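Local coordinates for protein peptidase M28 (Shewanella amazonensis SB2B, PDB 3IIB) that probably acts as a dizinc metallopeptidase with carboxypeptidase or dipeptidase activity, working as a homodimer, at residues 66-70 against 234-238; 361-365 against 418-422. One frame throughout, in Å; residues are numbered along the deposited sequence.

Interaction 1 (66-70 against 234-238); sequences EPVTV and TSYNV
V68 sets its CG2 methyl squarely over the flat amide of N237, 3.6 Å from N237 CG and nearly as close to N237 OD1 and ND2. The amide cannot easily turn beneath it: outside the pair, OD1 accepts from the backbone N of A301 and ND2 donates to the carbonyl of G309. ND2 also donates to a water 2.9 Å away. That water donates a hydrogen bond to E66 OE1 at 2.8 Å, an oxygen that H317 holds as well. Farther along the same buried face, V70 CG1 packs on S235 CB at 3.7 Å, while S235 OG turns to D44. L308 and T312 of helix 308-316 close over V68.

Four backbone hydrogen bonds join the segments, two at E66-N237 and two at V68-S235, both antiparallel hydrogen-bonded pairs. The N-to-C directions of the two short strands differ by 136°, a marked twist, and V68 N approaches S235 O from 47° above the carbonyl plane. The pair belongs to the long strands 62-84 and 220-242 of the main mixed sheet, and N237 lies about 8 Å, side chain to side chain, from the zinc ligand H257.

The other face is looser and more open to solvent. P67 CB touches T234 CG2 at 3.7 Å and Y236 CE2 at 3.8 Å. With CG beside its own backbone N (chi1 -63°), Y236 leans its ring back across the neighbouring strand, bringing CD2 to 3.6 Å from P67 CA in an oblique approach. K65 makes a cation-pi contact with this ring. An alanine in place of Y236 would take away the ring and is likely to leave P67 more bared to solvent and the K65 ammonium without its aromatic partner.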
ATOM      1  N   GLU A  66     -35.417   3.656  -7.219  1.00  4.75           N
ATOM      2  CA  GLU A  66     -35.919   2.988  -8.407  1.00  5.13           C
ATOM      3  C   GLU A  66     -35.142   1.698  -8.636  1.00  4.82           C
ATOM      4  O   GLU A  66     -33.930   1.705  -8.567  1.00  5.83           O
ATOM      5  CB  GLU A  66     -35.784   3.912  -9.606  1.00  4.27           C
ATOM      6  CG  GLU A  66     -36.696   5.157  -9.453  1.00  9.03           C
ATOM      7  CD  GLU A  66     -36.635   6.131 -10.623  1.00 12.73           C
ATOM      8  OE1 GLU A  66     -35.669   6.092 -11.411  1.00  9.34           O
ATOM      9  OE2 GLU A  66     -37.556   6.973 -10.728  1.00 10.67           O
ATOM     10  N   PRO A  67     -35.845   0.609  -8.924  1.00  4.30           N
ATOM     11  CA  PRO A  67     -35.138  -0.674  -8.951  1.00  3.18           C
ATOM     12  C   PRO A  67     -34.255  -0.916 -10.182  1.00  4.33           C
ATOM     13  O   PRO A  67     -34.527  -0.439 -11.306  1.00  5.29           O
ATOM     14  CB  PRO A  67     -36.268  -1.685  -8.902  1.00  3.92           C
ATOM     15  CG  PRO A  67     -37.386  -1.017  -9.629  1.00  7.77           C
ATOM     16  CD  PRO A  67     -37.288   0.438  -9.213  1.00  4.61           C
ATOM     17  N   VAL A  68     -33.186  -1.654  -9.937  1.00  2.28           N
ATOM     18  CA  VAL A  68     -32.194  -2.010 -10.928  1.00  4.76           C
ATOM     19  C   VAL A  68     -31.890  -3.484 -10.730  1.00  5.92           C
ATOM     20  O   VAL A  68     -31.523  -3.898  -9.637  1.00  5.15           O
ATOM     21  CB  VAL A  68     -30.913  -1.179 -10.775  1.00  5.65           C
ATOM     22  CG1 VAL A  68     -29.801  -1.662 -11.738  1.00  5.45           C
ATOM     23  CG2 VAL A  68     -31.233   0.306 -10.944  1.00  5.47           C
ATOM     24  N   THR A  69     -31.985  -4.264 -11.795  1.00  4.44           N
ATOM     25  CA  THR A  69     -31.610  -5.685 -11.723  1.00  4.56           C
ATOM     26  C   THR A  69     -30.088  -5.813 -11.690  1.00  5.12           C
ATOM     27  O   THR A  69     -29.375  -5.199 -12.518  1.00  5.88           O
ATOM     28  CB  THR A  69     -32.162  -6.468 -12.931  1.00  6.72           C
ATOM     29  OG1 THR A  69     -33.591  -6.281 -13.003  1.00  4.79           O
ATOM     30  CG2 THR A  69     -31.794  -8.000 -12.850  1.00  6.74           C
ATOM     31  N   VAL A  70     -29.574  -6.582 -10.748  1.00  3.49           N
ATOM     32  CA  VAL A  70     -28.125  -6.768 -10.622  1.00  5.40           C
ATOM     33  C   VAL A  70     -27.746  -8.251 -10.428  1.00  7.37           C
ATOM     34  O   VAL A  70     -28.458  -9.002  -9.728  1.00  5.46           O
ATOM     35  CB  VAL A  70     -27.523  -5.975  -9.441  1.00  3.88           C
ATOM     36  CG1 VAL A  70     -27.795  -4.446  -9.613  1.00  5.46           C
ATOM     37  CG2 VAL A  70     -28.023  -6.524  -8.111  1.00  5.02           C
ATOM     38  N   THR A 234     -32.334  -7.393  -6.934  1.00  3.29           N
ATOM     39  CA  THR A 234     -32.681  -5.978  -7.121  1.00  4.43           C
ATOM     40  C   THR A 234     -31.769  -5.091  -6.273  1.00  4.36           C
ATOM     41  O   THR A 234     -31.600  -5.336  -5.083  1.00  4.09           O
ATOM     42  CB  THR A 234     -34.133  -5.735  -6.677  1.00  6.00           C
ATOM     43  OG1 THR A 234     -34.999  -6.623  -7.416  1.00  6.27           O
ATOM     44  CG2 THR A 234     -34.539  -4.285  -6.889  1.00  4.63           C
ATOM     45  N   SER A 235     -31.199  -4.069  -6.912  1.00  3.74           N
ATOM     46  CA  SER A 235     -30.584  -2.945  -6.218  1.00  5.58           C
ATOM     47  C   SER A 235     -31.445  -1.739  -6.634  1.00  4.09           C
ATOM     48  O   SER A 235     -32.517  -1.896  -7.233  1.00  6.05           O
ATOM     49  CB  SER A 235     -29.109  -2.782  -6.631  1.00  7.52           C
ATOM     50  OG  SER A 235     -28.449  -1.776  -5.850  1.00  4.22           O
ATOM     51  N   TYR A 236     -30.997  -0.543  -6.307  1.00  4.35           N
ATOM     52  CA  TYR A 236     -31.768   0.657  -6.539  1.00  4.53           C
ATOM     53  C   TYR A 236     -30.891   1.858  -6.860  1.00  5.88           C
ATOM     54  O   TYR A 236     -29.847   2.055  -6.212  1.00  6.94           O
ATOM     55  CB  TYR A 236     -32.589   1.026  -5.305  1.00  5.62           C
ATOM     56  CG  TYR A 236     -33.601  -0.033  -4.953  1.00  2.88           C
ATOM     57  CD1 TYR A 236     -33.252  -1.105  -4.148  1.00  4.30           C
ATOM     58  CD2 TYR A 236     -34.884   0.023  -5.457  1.00  8.03           C
ATOM     59  CE1 TYR A 236     -34.182  -2.102  -3.868  1.00  4.60           C
ATOM     60  CE2 TYR A 236     -35.799  -0.949  -5.180  1.00 11.85           C
ATOM     61  CZ  TYR A 236     -35.435  -2.010  -4.395  1.00  8.05           C
ATOM     62  OH  TYR A 236     -36.343  -2.976  -4.095  1.00 11.83           O
ATOM     63  N   ASN A 237     -31.339   2.622  -7.855  1.00  5.75           N
ATOM     64  CA  ASN A 237     -30.915   4.020  -8.039  1.00  5.48           C
ATOM     65  C   ASN A 237     -31.603   4.823  -6.948  1.00  7.82           C
ATOM     66  O   ASN A 237     -32.821   4.692  -6.746  1.00  4.41           O
ATOM     67  CB  ASN A 237     -31.332   4.524  -9.424  1.00  6.57           C
ATOM     68  CG  ASN A 237     -30.566   3.858 -10.568  1.00  4.92           C
ATOM     69  OD1 ASN A 237     -29.409   3.455 -10.416  1.00  5.45           O
ATOM     70  ND2 ASN A 237     -31.205   3.791 -11.737  1.00  2.57           N
ATOM     71  N   VAL A 238     -30.837   5.634  -6.220  1.00  4.73           N
ATOM     72  CA  VAL A 238     -31.368   6.424  -5.128  1.00  3.49           C
ATOM     73  C   VAL A 238     -31.361   7.868  -5.565  1.00  3.43           C
ATOM     74  O   VAL A 238     -30.319   8.375  -6.064  1.00  5.26           O
ATOM     75  CB  VAL A 238     -30.534   6.225  -3.844  1.00  5.07           C
ATOM     76  CG1 VAL A 238     -30.964   7.195  -2.705  1.00  7.92           C
ATOM     77  CG2 VAL A 238     -30.585   4.770  -3.386  1.00  6.81           C
TER
HETATM   78  O   HOH W   1     -33.955   4.190 -12.531  1.00  7.49           O

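Interaction 2 (361-365 against 418-422); sequences PLGVA and QNVAV
The amide of Q418 offers its NE2 edge to the carbonyl of L362, while one of its faces is roofed by the CG2 methyl of V422, one helical turn on, 3.9 Å from NE2. V364 CG2 comes in obliquely on that same side, 4.0 Å from Q418 NE2. No side chain of the two segments lies over the opposite face. The NE2 to L362 O bond is 2.9 Å long and nearly straight, 166° at the hydrogen. L362 O lies almost in the plane of the Q418 amide, yet seen from the acceptor the donor stands 38° above the carbonyl plane. NE2 has a second acceptor in the carbonyl of I337, so this one nitrogen bridges the 361-365 loop and strand 337-343. A bend at chi2 (-100°) turns the end of the Q418 chain along the helix toward V422 and brings NE2 to both carbonyls.

Beyond the amide the contact is aliphatic. L362 reaches the helix with CD1, 3.8 Å from V422 CG2 and 4.0 Å from A421 CB; the L362 and V422 side chains run alongside, pointing opposite ways. V422 CG2 also meets V364 CG2 at 3.8 Å, so this methyl is shared by L362, V364 and the Q418 amide. Between the two loop side chains, G363 takes a positive phi at which a CB would press against the L362 carbonyl oxygen.

This is plain packing away from the zinc site, joining the loop after helix 346-355 to the C-terminal helix 413-432. L362 and A421 also touch helix 3-19, through Q18 and through A14 and A17 respectively. V364 and V422 both rest on I337 of strand 337-343, and V422 continues to L390 of strand 387-392, while N419 and V420 turn to helix 267-285.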
ATOM      1  N   PRO A 361     -11.809  31.205 -10.938  1.00  8.06           N
ATOM      2  CA  PRO A 361     -11.054  31.386  -9.688  1.00  8.72           C
ATOM      3  C   PRO A 361     -10.844  30.144  -8.825  1.00  8.99           C
ATOM      4  O   PRO A 361      -9.986  30.167  -7.938  1.00 10.53           O
ATOM      5  CB  PRO A 361     -11.873  32.430  -8.933  1.00 12.35           C
ATOM      6  CG  PRO A 361     -12.607  33.164 -10.005  1.00 12.55           C
ATOM      7  CD  PRO A 361     -12.970  32.110 -10.979  1.00 10.59           C
ATOM      8  N   LEU A 362     -11.581  29.068  -9.109  1.00  8.06           N
ATOM      9  CA  LEU A 362     -11.422  27.792  -8.414  1.00  8.70           C
ATOM     10  C   LEU A 362     -10.476  26.894  -9.180  1.00  5.31           C
ATOM     11  O   LEU A 362     -10.217  25.753  -8.778  1.00  8.93           O
ATOM     12  CB  LEU A 362     -12.764  27.116  -8.271  1.00  8.94           C
ATOM     13  CG  LEU A 362     -13.839  27.864  -7.497  1.00 13.84           C
ATOM     14  CD1 LEU A 362     -15.245  27.207  -7.667  1.00 12.38           C
ATOM     15  CD2 LEU A 362     -13.431  27.937  -6.010  1.00 18.30           C
ATOM     16  N   GLY A 363      -9.980  27.414 -10.302  1.00  8.94           N
ATOM     17  CA  GLY A 363      -9.018  26.712 -11.135  1.00  9.76           C
ATOM     18  C   GLY A 363      -9.612  25.989 -12.334  1.00  8.45           C
ATOM     19  O   GLY A 363      -8.957  25.128 -12.908  1.00  8.68           O
ATOM     20  N   VAL A 364     -10.843  26.322 -12.719  1.00  5.44           N
ATOM     21  CA  VAL A 364     -11.555  25.595 -13.771  1.00  4.85           C
ATOM     22  C   VAL A 364     -11.533  26.343 -15.101  1.00  7.15           C
ATOM     23  O   VAL A 364     -12.067  27.469 -15.202  1.00  6.29           O
ATOM     24  CB  VAL A 364     -13.036  25.290 -13.361  1.00  7.52           C
ATOM     25  CG1 VAL A 364     -13.753  24.491 -14.500  1.00  6.03           C
ATOM     26  CG2 VAL A 364     -13.068  24.544 -12.040  1.00  5.99           C
ATOM     27  N   ALA A 365     -10.910  25.704 -16.103  1.00  5.20           N
ATOM     28  CA  ALA A 365     -10.691  26.290 -17.438  1.00  7.51           C
ATOM     29  C   ALA A 365     -11.854  25.969 -18.360  1.00  5.54           C
ATOM     30  O   ALA A 365     -12.593  25.001 -18.140  1.00  6.45           O
ATOM     31  CB  ALA A 365      -9.338  25.754 -18.075  1.00  8.15           C
ATOM     32  N   GLN A 418     -13.273  21.616  -3.162  1.00  5.19           N
ATOM     33  CA  GLN A 418     -13.270  22.293  -4.458  1.00  5.96           C
ATOM     34  C   GLN A 418     -14.249  21.641  -5.443  1.00  3.02           C
ATOM     35  O   GLN A 418     -14.925  22.328  -6.207  1.00  3.35           O
ATOM     36  CB  GLN A 418     -11.873  22.321  -5.047  1.00  4.96           C
ATOM     37  CG  GLN A 418     -11.732  23.215  -6.303  1.00  4.99           C
ATOM     38  CD  GLN A 418     -11.755  22.419  -7.616  1.00  6.42           C
ATOM     39  OE1 GLN A 418     -12.098  21.221  -7.650  1.00  5.60           O
ATOM     40  NE2 GLN A 418     -11.359  23.079  -8.701  1.00  6.22           N
ATOM     41  N   ASN A 419     -14.352  20.316  -5.422  1.00  3.92           N
ATOM     42  CA  ASN A 419     -15.358  19.664  -6.241  1.00  4.82           C
ATOM     43  C   ASN A 419     -16.784  20.014  -5.830  1.00  4.02           C
ATOM     44  O   ASN A 419     -17.638  20.253  -6.688  1.00  3.26           O
ATOM     45  CB  ASN A 419     -15.238  18.142  -6.196  1.00  4.20           C
ATOM     46  CG  ASN A 419     -14.065  17.602  -7.006  1.00  7.10           C
ATOM     47  OD1 ASN A 419     -14.226  17.217  -8.171  1.00  6.86           O
ATOM     48  ND2 ASN A 419     -12.872  17.533  -6.376  1.00  5.48           N
ATOM     49  N   VAL A 420     -17.033  20.074  -4.522  1.00  3.15           N
ATOM     50  CA  VAL A 420     -18.344  20.453  -4.012  1.00  2.00           C
ATOM     51  C   VAL A 420     -18.687  21.882  -4.509  1.00  7.08           C
ATOM     52  O   VAL A 420     -19.800  22.135  -5.007  1.00  4.81           O
ATOM     53  CB  VAL A 420     -18.404  20.397  -2.477  1.00  3.43           C
ATOM     54  CG1 VAL A 420     -19.722  20.946  -2.015  1.00  3.03           C
ATOM     55  CG2 VAL A 420     -18.221  18.980  -2.012  1.00  2.75           C
ATOM     56  N   ALA A 421     -17.686  22.759  -4.443  1.00  6.35           N
ATOM     57  CA  ALA A 421     -17.841  24.165  -4.866  1.00  2.00           C
ATOM     58  C   ALA A 421     -18.185  24.232  -6.329  1.00  5.24           C
ATOM     59  O   ALA A 421     -19.134  24.915  -6.705  1.00  4.70           O
ATOM     60  CB  ALA A 421     -16.562  24.997  -4.604  1.00  3.05           C
ATOM     61  N   VAL A 422     -17.440  23.505  -7.167  1.00  4.03           N
ATOM     62  CA  VAL A 422     -17.649  23.568  -8.627  1.00  3.67           C
ATOM     63  C   VAL A 422     -18.987  22.915  -9.038  1.00  4.57           C
ATOM     64  O   VAL A 422     -19.693  23.441  -9.903  1.00  4.69           O
ATOM     65  CB  VAL A 422     -16.506  22.904  -9.379  1.00  2.70           C
ATOM     66  CG1 VAL A 422     -16.794  22.998 -10.881  1.00  2.84           C
ATOM     67  CG2 VAL A 422     -15.195  23.631  -9.055  1.00  5.34           C
TER

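Interaction 1 closes before interaction 2 opens along the chain. Their centres are 32 Å apart and their nearest atoms about 17 Å, so they do not touch. Interaction 1 lies within the main mixed sheet, where strand 220-242 also pairs with 293-300 and 106-113. Interaction 2 lies beside the small sheet of 365-366, 337-343 and 387-392, where helix 413-432 packs against that sheet. They share no strand or helix. Helix 267-285, which packs on helix 413-432, carries the zinc ligand D269 in its first turn, while interaction 1 lies near H257. Interaction 1 is thus the one nearer the zinc ligands, and interaction 2 is packing away from them.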